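Methyltransferase-like protein of unknown function (Silicibacter pomeroyi DSS-3, PDB 3CVO) is of unknown function but, as a class I methyltransferase-like protein with a Rossmann-type fold, probably transfers methyl groups from S-adenosylmethionine. Local coordinates at residues L127-G130 / R131-G135. Sequence-based numbering, arbitrary orientation.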
ATOM      1  N   LEU A 127     -21.021   3.093  -2.778  1.00 21.85           N
ATOM      2  CA  LEU A 127     -21.414   1.734  -3.141  1.00 21.88           C
ATOM      3  C   LEU A 127     -20.225   0.920  -3.635  1.00 21.12           C
ATOM      4  O   LEU A 127     -19.527   1.314  -4.544  1.00 20.80           O
ATOM      5  CB  LEU A 127     -22.459   1.762  -4.260  1.00 22.10           C
ATOM      6  CG  LEU A 127     -22.829   0.385  -4.835  1.00 19.89           C
ATOM      7  CD1 LEU A 127     -23.526  -0.504  -3.757  1.00 23.15           C
ATOM      8  CD2 LEU A 127     -23.701   0.485  -6.109  1.00 19.97           C
ATOM      9  N   VAL A 128     -20.014  -0.201  -2.960  1.00 20.07           N
ATOM     10  CA  VAL A 128     -18.965  -1.153  -3.306  1.00 20.06           C
ATOM     11  C   VAL A 128     -19.605  -2.314  -4.091  1.00 20.32           C
ATOM     12  O   VAL A 128     -20.276  -3.203  -3.535  1.00 20.50           O
ATOM     13  CB  VAL A 128     -18.137  -1.603  -2.074  1.00 22.34           C
ATOM     14  CG1 VAL A 128     -17.178  -2.751  -2.433  1.00 19.60           C
ATOM     15  CG2 VAL A 128     -17.363  -0.406  -1.475  1.00 25.82           C
ATOM     16  N   ASP A 129     -19.484  -2.268  -5.408  1.00 20.35           N
ATOM     17  CA  ASP A 129     -20.158  -3.262  -6.226  1.00 21.36           C
ATOM     18  C   ASP A 129     -19.357  -3.573  -7.493  1.00 22.68           C
ATOM     19  O   ASP A 129     -19.923  -3.868  -8.513  1.00 24.14           O
ATOM     20  CB  ASP A 129     -21.604  -2.772  -6.542  1.00 20.32           C
ATOM     21  CG  ASP A 129     -22.471  -3.810  -7.208  1.00 30.26           C
ATOM     22  OD1 ASP A 129     -22.284  -4.997  -6.928  1.00 32.90           O
ATOM     23  OD2 ASP A 129     -23.381  -3.416  -7.971  1.00 31.84           O
ATOM     24  N   GLY A 130     -18.036  -3.484  -7.404  1.00 22.88           N
ATOM     25  CA  GLY A 130     -17.181  -3.762  -8.561  1.00 24.37           C
ATOM     26  C   GLY A 130     -16.061  -4.705  -8.202  1.00 21.82           C
ATOM     27  O   GLY A 130     -16.281  -5.737  -7.616  1.00 24.74           O
ATOM     28  N   ARG A 131     -14.846  -4.294  -8.529  1.00 21.18           N
ATOM     29  CA  ARG A 131     -13.665  -5.110  -8.263  1.00 20.23           C
ATOM     30  C   ARG A 131     -12.964  -4.597  -7.000  1.00 20.15           C
ATOM     31  O   ARG A 131     -13.309  -3.560  -6.472  1.00 23.39           O
ATOM     32  CB  ARG A 131     -12.695  -5.053  -9.428  1.00 22.08           C
ATOM     33  CG  ARG A 131     -13.262  -5.596 -10.762  1.00 28.53           C
ATOM     34  CD  ARG A 131     -13.380  -7.105 -10.733  1.00 26.19           C
ATOM     35  NE  ARG A 131     -14.707  -7.493 -10.300  1.00 47.36           N
ATOM     36  CZ  ARG A 131     -14.956  -8.446  -9.421  1.00 51.35           C
ATOM     37  NH1 ARG A 131     -13.959  -9.096  -8.846  1.00 58.88           N
ATOM     38  NH2 ARG A 131     -16.208  -8.733  -9.106  1.00 55.05           N
ATOM     39  N   PHE A 132     -11.972  -5.328  -6.555  1.00 19.10           N
ATOM     40  CA  PHE A 132     -11.217  -4.975  -5.351  1.00 18.60           C
ATOM     41  C   PHE A 132     -12.127  -4.557  -4.224  1.00 17.22           C
ATOM     42  O   PHE A 132     -11.834  -3.550  -3.555  1.00 21.21           O
ATOM     43  CB  PHE A 132     -10.248  -3.832  -5.579  1.00 23.13           C
ATOM     44  CG  PHE A 132      -9.336  -4.035  -6.744  1.00 22.18           C
ATOM     45  CD1 PHE A 132      -8.139  -4.708  -6.596  1.00 26.45           C
ATOM     46  CD2 PHE A 132      -9.685  -3.567  -7.988  1.00 27.49           C
ATOM     47  CE1 PHE A 132      -7.282  -4.926  -7.700  1.00 25.81           C
ATOM     48  CE2 PHE A 132      -8.836  -3.770  -9.103  1.00 22.81           C
ATOM     49  CZ  PHE A 132      -7.620  -4.454  -8.932  1.00 24.83           C
ATOM     50  N   ARG A 133     -13.177  -5.323  -3.967  1.00 18.58           N
ATOM     51  CA  ARG A 133     -14.251  -4.836  -3.050  1.00 19.18           C
ATOM     52  C   ARG A 133     -13.729  -4.483  -1.650  1.00 19.02           C
ATOM     53  O   ARG A 133     -14.036  -3.429  -1.081  1.00 19.73           O
ATOM     54  CB  ARG A 133     -15.407  -5.812  -2.949  1.00 18.71           C
ATOM     55  CG  ARG A 133     -16.167  -5.886  -4.248  1.00 21.89           C
ATOM     56  CD  ARG A 133     -17.523  -6.517  -4.148  1.00 24.88           C
ATOM     57  NE  ARG A 133     -18.091  -6.545  -5.476  1.00 25.09           N
ATOM     58  CZ  ARG A 133     -19.330  -6.903  -5.793  1.00 26.68           C
ATOM     59  NH1 ARG A 133     -20.226  -7.262  -4.875  1.00 30.25           N
ATOM     60  NH2 ARG A 133     -19.661  -6.878  -7.066  1.00 28.12           N
ATOM     61  N   VAL A 134     -12.969  -5.397  -1.062  1.00 21.35           N
ATOM     62  CA  VAL A 134     -12.353  -5.095   0.252  1.00 21.94           C
ATOM     63  C   VAL A 134     -11.472  -3.845   0.204  1.00 21.81           C
ATOM     64  O   VAL A 134     -11.562  -2.966   1.068  1.00 21.34           O
ATOM     65  CB  VAL A 134     -11.636  -6.316   0.887  1.00 21.96           C
ATOM     66  CG1 VAL A 134     -10.889  -5.867   2.192  1.00 20.73           C
ATOM     67  CG2 VAL A 134     -12.654  -7.404   1.163  1.00 24.19           C
ATOM     68  N   GLY A 135     -10.702  -3.717  -0.858  1.00 21.43           N
ATOM     69  CA  GLY A 135      -9.800  -2.592  -1.042  1.00 19.90           C
ATOM     70  C   GLY A 135     -10.545  -1.262  -1.125  1.00 18.75           C
ATOM     71  O   GLY A 135     -10.112  -0.267  -0.583  1.00 18.76           O
TER
HETATM   72  O   HOH W   1     -15.761  -2.559  -5.737  1.00 19.16           O
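R133 reaches back from the first turn of its helix to the backbone of G130, and one hydrogen bond ties its side chain to G130 O. R133 NE meets G130 O at 2.9 Å with an N-H...O angle of 177°, so the bond is essentially straight. The acceptor lies in the guanidinium plane, at its edge, whereas the donor is tilted 26° from the carbonyl plane. A chain extended from CG to NE carries the group this far.

The charged pairing uses another corner of the same guanidinium: R133 NH2 stands 3.2 Å from D129 OD1 in a salt bridge. Carboxylate and guanidinium planes are turned 72° apart, which excludes a coplanar, two-pronged pairing. D129 CA lies 3.7 Å above one face of the R133 guanidinium, over its centre. R133 NH1 forms a further salt bridge with D154; D153 OD2 comes close to D129 OD1, and R133, paired with D129 and D154, would partly offset these like charges.

These residues form the turn from strand 125-128 into helix 133-143, the first half of a beta-alpha-beta unit completed by strand 148-152. The loop lies at the C-terminal end of a parallel strand, the side of the sheet where class I methyltransferases generally place the cofactor.

Packing closes the turn on the strand side: V128 CG1 lies 3.6 Å from R133 CB, an apolar touch, and 3.5 Å from the carbonyl oxygen R133 O, a plain van der Waals contact.

Water and a second arginine complete the contact. Water 1 accepts from G130 N and donates to R131 O at 2.7 Å, bridging the loop backbone. Bent at chi2 and chi3, R131 folds its guanidinium so that one face lies over G130 O, while R131 NH1 forms a salt bridge with the terminal carboxylate of P202.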